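Local coordinates for Rpb7-binding protein seb1 (Schizosaccharomyces pombe 972h-, PDB 5MDT), which probably takes part in transcription termination by binding the C-terminal domain of RNA polymerase II through its CTD-interacting domain and by binding nascent RNA, at residues Y48-A51 with T57-L60; Y64-I69 with C97-I102; I128-S133 with E138-L143. All blocks are in the same frame, centred on the assembly; numbering follows the deposited sequence.

Contact 1 (Y48-A51 with T57-L60)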
ATOM      1  N   TYR A  48      -5.443  -5.247  -2.073  1.00 26.57           N
ATOM      2  CA  TYR A  48      -4.914  -6.025  -3.187  1.00 25.94           C
ATOM      3  C   TYR A  48      -6.006  -6.171  -4.265  1.00 28.35           C
ATOM      4  O   TYR A  48      -5.750  -5.875  -5.428  1.00 28.06           O
ATOM      5  CB  TYR A  48      -4.450  -7.411  -2.680  1.00 26.74           C
ATOM      6  CG  TYR A  48      -3.991  -8.346  -3.789  1.00 26.51           C
ATOM      7  CD1 TYR A  48      -2.700  -8.262  -4.310  1.00 29.32           C
ATOM      8  CD2 TYR A  48      -4.881  -9.229  -4.393  1.00 27.75           C
ATOM      9  CE1 TYR A  48      -2.277  -9.111  -5.340  1.00 30.29           C
ATOM     10  CE2 TYR A  48      -4.466 -10.101  -5.402  1.00 28.70           C
ATOM     11  CZ  TYR A  48      -3.170 -10.023  -5.886  1.00 33.08           C
ATOM     12  OH  TYR A  48      -2.798 -10.888  -6.890  1.00 33.58           O
ATOM     13  N   LYS A  49      -7.234  -6.553  -3.868  1.00 25.17           N
ATOM     14  CA  LYS A  49      -8.341  -6.756  -4.839  1.00 25.16           C
ATOM     15  C   LYS A  49      -8.682  -5.443  -5.551  1.00 28.28           C
ATOM     16  O   LYS A  49      -8.793  -5.420  -6.787  1.00 28.48           O
ATOM     17  CB  LYS A  49      -9.581  -7.318  -4.138  1.00 27.34           C
ATOM     18  CG  LYS A  49      -9.368  -8.791  -3.783  1.00 27.00           C
ATOM     19  CD  LYS A  49     -10.518  -9.360  -2.911  1.00 30.14           C
ATOM     20  CE  LYS A  49     -11.892  -9.448  -3.542  1.00 34.22           C
ATOM     21  NZ  LYS A  49     -11.916 -10.283  -4.744  1.00 29.51           N
ATOM     22  N   TYR A  50      -8.741  -4.343  -4.801  1.00 25.11           N
ATOM     23  CA  TYR A  50      -9.015  -3.044  -5.426  1.00 25.28           C
ATOM     24  C   TYR A  50      -7.920  -2.677  -6.412  1.00 28.98           C
ATOM     25  O   TYR A  50      -8.231  -2.328  -7.555  1.00 29.54           O
ATOM     26  CB  TYR A  50      -9.167  -1.926  -4.357  1.00 26.35           C
ATOM     27  CG  TYR A  50      -9.237  -0.545  -4.994  1.00 27.82           C
ATOM     28  CD1 TYR A  50     -10.378  -0.123  -5.671  1.00 29.69           C
ATOM     29  CD2 TYR A  50      -8.145   0.324  -4.949  1.00 28.68           C
ATOM     30  CE1 TYR A  50     -10.435   1.129  -6.295  1.00 32.75           C
ATOM     31  CE2 TYR A  50      -8.180   1.563  -5.601  1.00 29.77           C
ATOM     32  CZ  TYR A  50      -9.334   1.963  -6.256  1.00 33.76           C
ATOM     33  OH  TYR A  50      -9.418   3.160  -6.919  1.00 33.75           O
ATOM     34  N   ALA A  51      -6.630  -2.747  -5.989  1.00 26.93           N
ATOM     35  CA  ALA A  51      -5.526  -2.349  -6.885  1.00 28.45           C
ATOM     36  C   ALA A  51      -5.521  -3.141  -8.184  1.00 31.90           C
ATOM     37  O   ALA A  51      -5.308  -2.588  -9.261  1.00 32.86           O
ATOM     38  CB  ALA A  51      -4.200  -2.523  -6.181  1.00 29.34           C
ATOM     39  N   THR A  57      -5.596   4.273 -14.671  1.00 39.65           N
ATOM     40  CA  THR A  57      -5.336   5.612 -14.142  1.00 40.90           C
ATOM     41  C   THR A  57      -5.350   5.612 -12.601  1.00 41.37           C
ATOM     42  O   THR A  57      -4.889   6.574 -11.985  1.00 40.96           O
ATOM     43  CB  THR A  57      -6.430   6.565 -14.646  1.00 48.23           C
ATOM     44  OG1 THR A  57      -7.694   6.019 -14.265  1.00 49.35           O
ATOM     45  CG2 THR A  57      -6.380   6.773 -16.195  1.00 47.56           C
ATOM     46  N   HIS A  58      -5.931   4.554 -11.990  1.00 36.30           N
ATOM     47  CA  HIS A  58      -6.139   4.440 -10.545  1.00 33.90           C
ATOM     48  C   HIS A  58      -5.086   3.636  -9.772  1.00 35.89           C
ATOM     49  O   HIS A  58      -5.164   3.578  -8.546  1.00 34.08           O
ATOM     50  CB  HIS A  58      -7.542   3.834 -10.307  1.00 34.64           C
ATOM     51  CG  HIS A  58      -8.675   4.782 -10.586  1.00 39.36           C
ATOM     52  ND1 HIS A  58      -8.674   5.619 -11.694  1.00 43.42           N
ATOM     53  CD2 HIS A  58      -9.841   4.943  -9.916  1.00 41.99           C
ATOM     54  CE1 HIS A  58      -9.819   6.290 -11.639  1.00 44.87           C
ATOM     55  NE2 HIS A  58     -10.556   5.914 -10.578  1.00 44.00           N
ATOM     56  N   LYS A  59      -4.095   3.029 -10.464  1.00 34.16           N
ATOM     57  CA  LYS A  59      -3.099   2.166  -9.782  1.00 33.18           C
ATOM     58  C   LYS A  59      -2.220   2.981  -8.846  1.00 35.33           C
ATOM     59  O   LYS A  59      -1.899   2.514  -7.739  1.00 33.16           O
ATOM     60  CB  LYS A  59      -2.181   1.478 -10.835  1.00 36.34           C
ATOM     61  CG  LYS A  59      -2.898   0.670 -11.927  1.00 43.45           C
ATOM     62  CD  LYS A  59      -3.913  -0.323 -11.367  1.00 35.56           C
ATOM     63  CE  LYS A  59      -4.282  -1.273 -12.519  1.00 38.92           C
ATOM     64  NZ  LYS A  59      -4.980  -2.481 -12.005  1.00 31.42           N
ATOM     65  N   LEU A  60      -1.896   4.229  -9.246  1.00 32.69           N
ATOM     66  CA  LEU A  60      -1.087   5.075  -8.359  1.00 32.79           C
ATOM     67  C   LEU A  60      -1.812   5.362  -7.053  1.00 34.61           C
ATOM     68  O   LEU A  60      -1.203   5.203  -5.992  1.00 33.39           O
ATOM     69  CB  LEU A  60      -0.657   6.380  -9.039  1.00 34.83           C
ATOM     70  CG  LEU A  60       0.188   7.321  -8.177  1.00 39.05           C
ATOM     71  CD1 LEU A  60       1.526   6.691  -7.795  1.00 39.24           C
ATOM     72  CD2 LEU A  60       0.426   8.649  -8.917  1.00 39.75           C
TER
HETATM   73  O   HOH W   1      -7.106   4.504  -6.747  1.00 31.94           O

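Contact 2 (Y64-I69 with C97-I102)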
ATOM      1  N   TYR A  64      -0.835   4.740  -3.103  1.00 31.03           N
ATOM      2  CA  TYR A  64      -0.854   5.716  -2.004  1.00 30.78           C
ATOM      3  C   TYR A  64      -1.641   5.144  -0.802  1.00 30.71           C
ATOM      4  O   TYR A  64      -1.299   5.417   0.355  1.00 33.46           O
ATOM      5  CB  TYR A  64      -1.495   7.034  -2.445  1.00 32.54           C
ATOM      6  CG  TYR A  64      -0.637   7.850  -3.393  1.00 37.20           C
ATOM      7  CD1 TYR A  64       0.752   7.734  -3.390  1.00 41.40           C
ATOM      8  CD2 TYR A  64      -1.208   8.798  -4.234  1.00 38.77           C
ATOM      9  CE1 TYR A  64       1.554   8.541  -4.211  1.00 44.82           C
ATOM     10  CE2 TYR A  64      -0.419   9.602  -5.066  1.00 40.45           C
ATOM     11  CZ  TYR A  64       0.959   9.465  -5.051  1.00 44.75           C
ATOM     12  OH  TYR A  64       1.737  10.276  -5.842  1.00 43.95           O
ATOM     13  N   ILE A  65      -2.703   4.357  -1.085  1.00 28.34           N
ATOM     14  CA  ILE A  65      -3.462   3.727   0.026  1.00 28.62           C
ATOM     15  C   ILE A  65      -2.536   2.714   0.735  1.00 32.35           C
ATOM     16  O   ILE A  65      -2.448   2.732   1.961  1.00 32.19           O
ATOM     17  CB  ILE A  65      -4.764   3.059  -0.499  1.00 30.56           C
ATOM     18  CG1 ILE A  65      -5.760   4.138  -0.952  1.00 31.89           C
ATOM     19  CG2 ILE A  65      -5.414   2.109   0.582  1.00 29.18           C
ATOM     20  CD1 ILE A  65      -6.836   3.556  -1.874  1.00 35.61           C
ATOM     21  N   LEU A  66      -1.888   1.833  -0.031  1.00 31.24           N
ATOM     22  CA  LEU A  66      -0.948   0.843   0.484  1.00 30.83           C
ATOM     23  C   LEU A  66       0.134   1.529   1.313  1.00 33.80           C
ATOM     24  O   LEU A  66       0.429   1.071   2.407  1.00 33.01           O
ATOM     25  CB  LEU A  66      -0.287   0.055  -0.673  1.00 30.40           C
ATOM     26  CG  LEU A  66       0.838  -0.920  -0.275  1.00 36.36           C
ATOM     27  CD1 LEU A  66       0.297  -2.077   0.595  1.00 37.51           C
ATOM     28  CD2 LEU A  66       1.509  -1.532  -1.536  1.00 39.15           C
ATOM     29  N   ASP A  67       0.693   2.646   0.801  1.00 30.15           N
ATOM     30  CA  ASP A  67       1.734   3.385   1.489  1.00 31.75           C
ATOM     31  C   ASP A  67       1.270   3.842   2.864  1.00 37.18           C
ATOM     32  O   ASP A  67       1.975   3.643   3.857  1.00 36.65           O
ATOM     33  CB  ASP A  67       2.148   4.605   0.645  1.00 33.55           C
ATOM     34  CG  ASP A  67       3.039   5.559   1.422  1.00 43.01           C
ATOM     35  OD1 ASP A  67       4.065   5.095   1.979  1.00 43.20           O
ATOM     36  OD2 ASP A  67       2.650   6.749   1.575  1.00 45.49           O
ATOM     37  N   SER A  68       0.097   4.475   2.916  1.00 34.43           N
ATOM     38  CA  SER A  68      -0.415   5.020   4.180  1.00 34.66           C
ATOM     39  C   SER A  68      -0.705   3.900   5.181  1.00 36.85           C
ATOM     40  O   SER A  68      -0.315   3.992   6.346  1.00 38.01           O
ATOM     41  CB  SER A  68      -1.671   5.838   3.929  1.00 36.57           C
ATOM     42  OG  SER A  68      -2.129   6.428   5.135  1.00 40.87           O
ATOM     43  N   ILE A  69      -1.318   2.825   4.710  1.00 31.60           N
ATOM     44  CA  ILE A  69      -1.644   1.699   5.590  1.00 32.09           C
ATOM     45  C   ILE A  69      -0.384   0.986   6.122  1.00 37.11           C
ATOM     46  O   ILE A  69      -0.307   0.759   7.324  1.00 38.20           O
ATOM     47  CB  ILE A  69      -2.624   0.762   4.869  1.00 33.75           C
ATOM     48  CG1 ILE A  69      -4.026   1.433   4.811  1.00 34.50           C
ATOM     49  CG2 ILE A  69      -2.699  -0.592   5.620  1.00 36.18           C
ATOM     50  CD1 ILE A  69      -5.033   0.723   3.948  1.00 35.18           C
ATOM     51  N   CYS A  97       3.660  -6.928   7.768  1.00 41.13           N
ATOM     52  CA  CYS A  97       4.161  -8.093   7.034  1.00 43.41           C
ATOM     53  C   CYS A  97       3.273  -8.405   5.803  1.00 41.58           C
ATOM     54  O   CYS A  97       3.791  -8.553   4.695  1.00 39.73           O
ATOM     55  CB  CYS A  97       4.271  -9.294   7.969  1.00 48.78           C
ATOM     56  SG  CYS A  97       4.737 -10.835   7.144  1.00 55.60           S
ATOM     57  N   LYS A  98       1.947  -8.500   5.998  1.00 36.98           N
ATOM     58  CA  LYS A  98       1.012  -8.809   4.897  1.00 33.55           C
ATOM     59  C   LYS A  98       1.046  -7.705   3.849  1.00 34.99           C
ATOM     60  O   LYS A  98       1.069  -8.024   2.667  1.00 33.52           O
ATOM     61  CB  LYS A  98      -0.422  -9.028   5.389  1.00 33.32           C
ATOM     62  CG  LYS A  98      -0.568 -10.255   6.275  1.00 35.81           C
ATOM     63  CD  LYS A  98      -2.020 -10.468   6.709  1.00 34.34           C
ATOM     64  CE  LYS A  98      -2.164 -11.536   7.779  1.00 35.61           C
ATOM     65  NZ  LYS A  98      -1.689 -11.083   9.126  1.00 33.62           N
ATOM     66  N   ALA A  99       1.070  -6.417   4.260  1.00 32.88           N
ATOM     67  CA  ALA A  99       1.149  -5.318   3.272  1.00 32.84           C
ATOM     68  C   ALA A  99       2.476  -5.408   2.476  1.00 38.81           C
ATOM     69  O   ALA A  99       2.478  -5.214   1.261  1.00 37.74           O
ATOM     70  CB  ALA A  99       1.007  -3.964   3.963  1.00 34.52           C
ATOM     71  N   ALA A 100       3.591  -5.770   3.151  1.00 38.10           N
ATOM     72  CA  ALA A 100       4.889  -5.966   2.484  1.00 40.30           C
ATOM     73  C   ALA A 100       4.782  -7.077   1.425  1.00 44.32           C
ATOM     74  O   ALA A 100       5.297  -6.921   0.310  1.00 44.47           O
ATOM     75  CB  ALA A 100       5.956  -6.333   3.511  1.00 43.90           C
ATOM     76  N   GLU A 101       4.081  -8.178   1.768  1.00 39.69           N
ATOM     77  CA  GLU A 101       3.902  -9.355   0.911  1.00 40.19           C
ATOM     78  C   GLU A 101       3.215  -9.052  -0.416  1.00 40.56           C
ATOM     79  O   GLU A 101       3.500  -9.730  -1.404  1.00 41.73           O
ATOM     80  CB  GLU A 101       3.163 -10.496   1.654  1.00 41.72           C
ATOM     81  CG  GLU A 101       3.957 -11.115   2.792  1.00 56.06           C
ATOM     82  CD  GLU A 101       4.768 -12.351   2.459  1.00 85.60           C
ATOM     83  OE1 GLU A 101       5.613 -12.288   1.536  1.00 84.93           O
ATOM     84  OE2 GLU A 101       4.578 -13.378   3.149  1.00 83.17           O
ATOM     85  N   ILE A 102       2.303  -8.072  -0.444  1.00 34.51           N
ATOM     86  CA  ILE A 102       1.605  -7.704  -1.693  1.00 33.39           C
ATOM     87  C   ILE A 102       2.282  -6.528  -2.440  1.00 37.13           C
ATOM     88  O   ILE A 102       1.856  -6.207  -3.549  1.00 35.59           O
ATOM     89  CB  ILE A 102       0.084  -7.410  -1.468  1.00 33.51           C
ATOM     90  CG1 ILE A 102      -0.131  -6.107  -0.655  1.00 33.40           C
ATOM     91  CG2 ILE A 102      -0.640  -8.633  -0.843  1.00 33.44           C
ATOM     92  CD1 ILE A 102      -1.584  -5.493  -0.706  1.00 34.56           C
TER

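Contact 3 (I128-S133 with E138-L143)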
ATOM      1  N   ILE A 128      10.429   7.398   0.456  1.00 54.76           N
ATOM      2  CA  ILE A 128       9.666   7.513   1.703  1.00 53.19           C
ATOM      3  C   ILE A 128       9.881   6.256   2.558  1.00 55.54           C
ATOM      4  O   ILE A 128      10.174   6.367   3.752  1.00 57.14           O
ATOM      5  CB  ILE A 128       8.165   7.839   1.413  1.00 54.27           C
ATOM      6  CG1 ILE A 128       8.023   9.308   0.923  1.00 56.63           C
ATOM      7  CG2 ILE A 128       7.261   7.572   2.647  1.00 54.02           C
ATOM      8  CD1 ILE A 128       6.692   9.654   0.241  1.00 61.37           C
ATOM      9  N   TRP A 129       9.787   5.075   1.923  1.00 50.49           N
ATOM     10  CA  TRP A 129       9.977   3.769   2.553  1.00 50.63           C
ATOM     11  C   TRP A 129      11.413   3.558   3.033  1.00 56.92           C
ATOM     12  O   TRP A 129      11.624   2.956   4.081  1.00 57.99           O
ATOM     13  CB  TRP A 129       9.542   2.657   1.595  1.00 47.62           C
ATOM     14  CG  TRP A 129       8.078   2.696   1.278  1.00 44.66           C
ATOM     15  CD1 TRP A 129       7.079   3.172   2.078  1.00 45.97           C
ATOM     16  CD2 TRP A 129       7.439   2.148   0.120  1.00 42.81           C
ATOM     17  NE1 TRP A 129       5.859   2.983   1.477  1.00 42.23           N
ATOM     18  CE2 TRP A 129       6.047   2.344   0.278  1.00 43.39           C
ATOM     19  CE3 TRP A 129       7.912   1.550  -1.066  1.00 44.97           C
ATOM     20  CZ2 TRP A 129       5.119   1.948  -0.691  1.00 40.29           C
ATOM     21  CZ3 TRP A 129       6.986   1.127  -2.015  1.00 44.05           C
ATOM     22  CH2 TRP A 129       5.609   1.342  -1.830  1.00 42.22           C
ATOM     23  N   GLU A 130      12.387   4.055   2.271  1.00 55.17           N
ATOM     24  CA  GLU A 130      13.802   3.961   2.629  1.00 59.43           C
ATOM     25  C   GLU A 130      14.085   4.780   3.896  1.00 67.16           C
ATOM     26  O   GLU A 130      14.750   4.286   4.809  1.00 70.30           O
ATOM     27  CB  GLU A 130      14.676   4.421   1.452  1.00 62.67           C
ATOM     28  CG  GLU A 130      16.170   4.261   1.675  1.00 76.94           C
ATOM     29  CD  GLU A 130      16.969   4.440   0.401  1.00100.02           C
ATOM     30  OE1 GLU A 130      16.848   5.513  -0.233  1.00 88.18           O
ATOM     31  OE2 GLU A 130      17.688   3.489   0.017  1.00100.47           O
ATOM     32  N   LYS A 131      13.553   6.017   3.946  1.00 63.43           N
ATOM     33  CA  LYS A 131      13.701   6.963   5.051  1.00 65.70           C
ATOM     34  C   LYS A 131      13.023   6.437   6.328  1.00 67.73           C
ATOM     35  O   LYS A 131      13.566   6.603   7.424  1.00 70.24           O
ATOM     36  CB  LYS A 131      13.120   8.331   4.634  1.00 67.60           C
ATOM     37  CG  LYS A 131      13.372   9.478   5.610  1.00 85.81           C
ATOM     38  CD  LYS A 131      12.526  10.692   5.248  1.00 96.31           C
ATOM     39  CE  LYS A 131      12.642  11.807   6.258  1.00110.18           C
ATOM     40  NZ  LYS A 131      11.853  12.997   5.848  1.00117.54           N
ATOM     41  N   ALA A 132      11.850   5.798   6.178  1.00 59.82           N
ATOM     42  CA  ALA A 132      11.096   5.250   7.302  1.00 58.38           C
ATOM     43  C   ALA A 132      11.534   3.818   7.645  1.00 61.86           C
ATOM     44  O   ALA A 132      11.020   3.253   8.611  1.00 62.18           O
ATOM     45  CB  ALA A 132       9.603   5.290   6.988  1.00 55.33           C
ATOM     46  N   SER A 133      12.480   3.232   6.856  1.00 58.81           N
ATOM     47  CA  SER A 133      12.968   1.842   6.968  1.00 59.67           C
ATOM     48  C   SER A 133      11.777   0.829   6.931  1.00 58.86           C
ATOM     49  O   SER A 133      11.808  -0.208   7.596  1.00 59.48           O
ATOM     50  CB  SER A 133      13.825   1.656   8.221  1.00 68.09           C
ATOM     51  OG  SER A 133      14.908   2.569   8.261  1.00 79.64           O
ATOM     52  N   GLU A 138      17.085  -4.573   0.108  1.00 79.71           N
ATOM     53  CA  GLU A 138      17.057  -5.546  -0.996  1.00 79.42           C
ATOM     54  C   GLU A 138      15.732  -5.465  -1.757  1.00 77.36           C
ATOM     55  O   GLU A 138      15.726  -5.548  -2.986  1.00 76.69           O
ATOM     56  CB  GLU A 138      17.275  -6.979  -0.480  1.00 82.87           C
ATOM     57  CG  GLU A 138      18.637  -7.203   0.156  1.00100.64           C
ATOM     58  CD  GLU A 138      19.050  -8.648   0.358  1.00127.36           C
ATOM     59  OE1 GLU A 138      18.170  -9.500   0.620  1.00115.69           O
ATOM     60  OE2 GLU A 138      20.270  -8.921   0.282  1.00128.76           O
ATOM     61  N   LYS A 139      14.616  -5.280  -1.026  1.00 69.46           N
ATOM     62  CA  LYS A 139      13.288  -5.131  -1.619  1.00 63.50           C
ATOM     63  C   LYS A 139      13.222  -3.818  -2.386  1.00 65.83           C
ATOM     64  O   LYS A 139      12.751  -3.805  -3.523  1.00 64.57           O
ATOM     65  CB  LYS A 139      12.195  -5.183  -0.544  1.00 62.33           C
ATOM     66  CG  LYS A 139      10.785  -5.230  -1.137  1.00 62.05           C
ATOM     67  CD  LYS A 139       9.713  -5.065  -0.084  1.00 58.34           C
ATOM     68  CE  LYS A 139       8.463  -5.820  -0.450  1.00 58.14           C
ATOM     69  NZ  LYS A 139       8.628  -7.289  -0.265  1.00 59.74           N
ATOM     70  N   LEU A 140      13.718  -2.723  -1.775  1.00 63.12           N
ATOM     71  CA  LEU A 140      13.717  -1.387  -2.367  1.00 62.64           C
ATOM     72  C   LEU A 140      14.576  -1.281  -3.620  1.00 70.27           C
ATOM     73  O   LEU A 140      14.189  -0.569  -4.547  1.00 68.79           O
ATOM     74  CB  LEU A 140      14.104  -0.320  -1.333  1.00 64.12           C
ATOM     75  CG  LEU A 140      13.154  -0.181  -0.134  1.00 66.64           C
ATOM     76  CD1 LEU A 140      13.802   0.609   0.971  1.00 69.55           C
ATOM     77  CD2 LEU A 140      11.810   0.434  -0.540  1.00 63.74           C
ATOM     78  N   GLU A 141      15.726  -1.994  -3.654  1.00 71.31           N
ATOM     79  CA  GLU A 141      16.634  -2.030  -4.808  1.00 74.09           C
ATOM     80  C   GLU A 141      15.910  -2.687  -5.991  1.00 75.60           C
ATOM     81  O   GLU A 141      15.933  -2.134  -7.092  1.00 75.18           O
ATOM     82  CB  GLU A 141      17.943  -2.780  -4.464  1.00 80.50           C
ATOM     83  CG  GLU A 141      18.982  -2.773  -5.581  1.00 95.81           C
ATOM     84  CD  GLU A 141      20.071  -3.831  -5.519  1.00127.73           C
ATOM     85  OE1 GLU A 141      20.681  -4.108  -6.578  1.00123.10           O
ATOM     86  OE2 GLU A 141      20.329  -4.376  -4.419  1.00126.35           O
ATOM     87  N   SER A 142      15.223  -3.828  -5.742  1.00 70.71           N
ATOM     88  CA  SER A 142      14.443  -4.559  -6.749  1.00 68.54           C
ATOM     89  C   SER A 142      13.374  -3.651  -7.364  1.00 66.66           C
ATOM     90  O   SER A 142      13.298  -3.557  -8.591  1.00 65.58           O
ATOM     91  CB  SER A 142      13.780  -5.793  -6.142  1.00 71.75           C
ATOM     92  OG  SER A 142      14.714  -6.677  -5.545  1.00 87.46           O
ATOM     93  N   LEU A 143      12.582  -2.950  -6.509  1.00 59.64           N
ATOM     94  CA  LEU A 143      11.523  -2.035  -6.954  1.00 55.54           C
ATOM     95  C   LEU A 143      12.091  -0.879  -7.767  1.00 58.07           C
ATOM     96  O   LEU A 143      11.559  -0.578  -8.833  1.00 55.75           O
ATOM     97  CB  LEU A 143      10.690  -1.485  -5.780  1.00 52.97           C
ATOM     98  CG  LEU A 143       9.942  -2.482  -4.900  1.00 55.26           C
ATOM     99  CD1 LEU A 143       9.397  -1.788  -3.659  1.00 53.44           C
ATOM    100  CD2 LEU A 143       8.818  -3.191  -5.666  1.00 55.01           C
TER

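Contact 1 (Y48-A51 with T57-L60)
A polar, buried contact joins Tyr50 and Ala51, near the C-terminal end of helix 40-53, to His58 and Lys59, where the chain turns into helix 59-79 of this all-helical CTD-interacting domain. Its one direct hydrogen bond runs from Lys59 NZ to Ala51 O, 2.8 Å long. The ammonium group lies in the carbonyl plane, at a C=O...N angle of 155°. Lys59 leaves its backbone pointing away from helix 40-53, but the chain bends at chi2 (-51°) and doubles back, so that CD passes 3.4 Å from Ala51 O on the way to NZ. Alongside, the hydroxyl of Tyr50 meets the imidazole of His58 at its edge, in the ring plane, with Tyr50 OH 3.5 Å from His58 CD2. A water completes this side: it accepts from Tyr50 OH at 2.7 Å, in the plane of the phenol ring, and donates to His58 O at 2.8 Å. At another corner of the imidazole, His58 ND1 shares a hydrogen bond with Thr57 OG1 (2.8 Å), which helps to fix the ring's rotation. Lys59 NZ also forms a salt bridge with Asp109 of helix 92-113. A buried lysine thus has a carbonyl and a carboxylate as partners, and their combined negative potential would be expected to favour its charged form.

Contact 2 (Y64-I69 with C97-I102)
Ala99, the first residue of segment 97-102 to meet segment 64-69, receives Leu66 from helix 59-79 in an apolar contact close to the centre of the domain. The methyl CB of Ala99 points toward the other helix and lies 3.9 Å from Leu66 CD1. The same leucine methyl is also 3.9 Å from Ala99 O, so one branch of Leu66 rests against both the side chain and the backbone carbonyl of the alanine. The carbonyl's polar partner is the hydroxyl of Thr103, one turn further on. The small alanine lets the backbones come close, with the CA atoms of Leu66 and Ala99 7.1 Å apart. Leu66 gets there with CG anti to its own backbone N (chi1 174°), which carries CD1 across to helix 92-113.

Ala100 turns its methyl away from Leu66. Ile102 then supplies the second hydrophobic surface: it sets out alongside the interface, but CG1 lies between the backbone N and the carbonyl carbon (chi1 69°), an arrangement that brings CD1 round to within 4.1 Å of Leu66 CD1. The leucine methyl meets the flank of the isoleucine's terminal methyl, and thereby touches two residues three positions apart on helix 92-113.

Other helices surround this pair. Ile65 and Ile69 carry helix 59-79 onto helix 4-16 and helix 23-35, while Ile69 also reaches Val47 of helix 40-53. On the partner helix, Ile102 and Lys98 both lean on Val44 of helix 40-53, and the contact is thus set within the superhelical stack of helices that CTD-interacting domains form.

Contact 3 (I128-S133 with E138-L143)
With CG anti to the carbonyl carbon in Trp129 (chi1 -64°), Leu140 (chi1 -62°) and Leu143 (chi1 -60°), the three side chains converge between helix 119-131 and helix 137-150, a helical hairpin at the C-terminal side of the CID. The first helix ends in a Schellman motif, in which Ser133 adopts positive phi and the chain turns away toward the second helix.

Leu140 fills the middle of the interface and divides its two methyls between neighbouring residues. CD2 lies 3.8 Å from Trp129 CB and approaches the indole at its edge, near the ring plane, where Trp129 CE3 is 4.1 Å away. The other methyl, CD1, packs over the backbone of the next residue, 3.7 Å from Glu130 CA and 3.9 Å from Glu130 CB. Replacing Leu140 by an alanine is likely to open a gap between the helices and leave the edge of the Trp129 indole and the base of Glu130 without their apolar cover.

The indole is further held by a hydrogen bond from NE1 to Asp67 of helix 59-79 and by an edge-to-face stack with Phe135. Beyond CB, where it touches the leucine, the Glu130 chain is extended, and its carboxylate forms a salt bridge with Arg144 on helix 137-150, adding a charged link at the exposed border of the apolar contact.

One turn on from Leu140, the side chain of Leu143 stands at about a right angle to that of Trp129, with Leu143 CD1 4.1 Å from Trp129 CZ3 of the six-membered ring.

Overall arrangement
From the N terminus, the chain first closes contact 1 across the short turn joining helix 40-53 to helix 59-79. Contact 2 follows, spanning the longer connection from helix 59-79 to helix 92-113 near the centre of the domain. Contact 3 closes the turn between helix 119-131 and helix 137-150. The three closures come in series, none nested within or crossing another, yet contact 2 touches each of the others in space. Tyr48 packs on Ile102 where contacts 1 and 2 meet, and contact 2 meets contact 3 through Asp67 and Trp129. Contacts 1 and 3 lie on opposite sides of the centre, about 20 Å apart between centres, with contact 2 linking them.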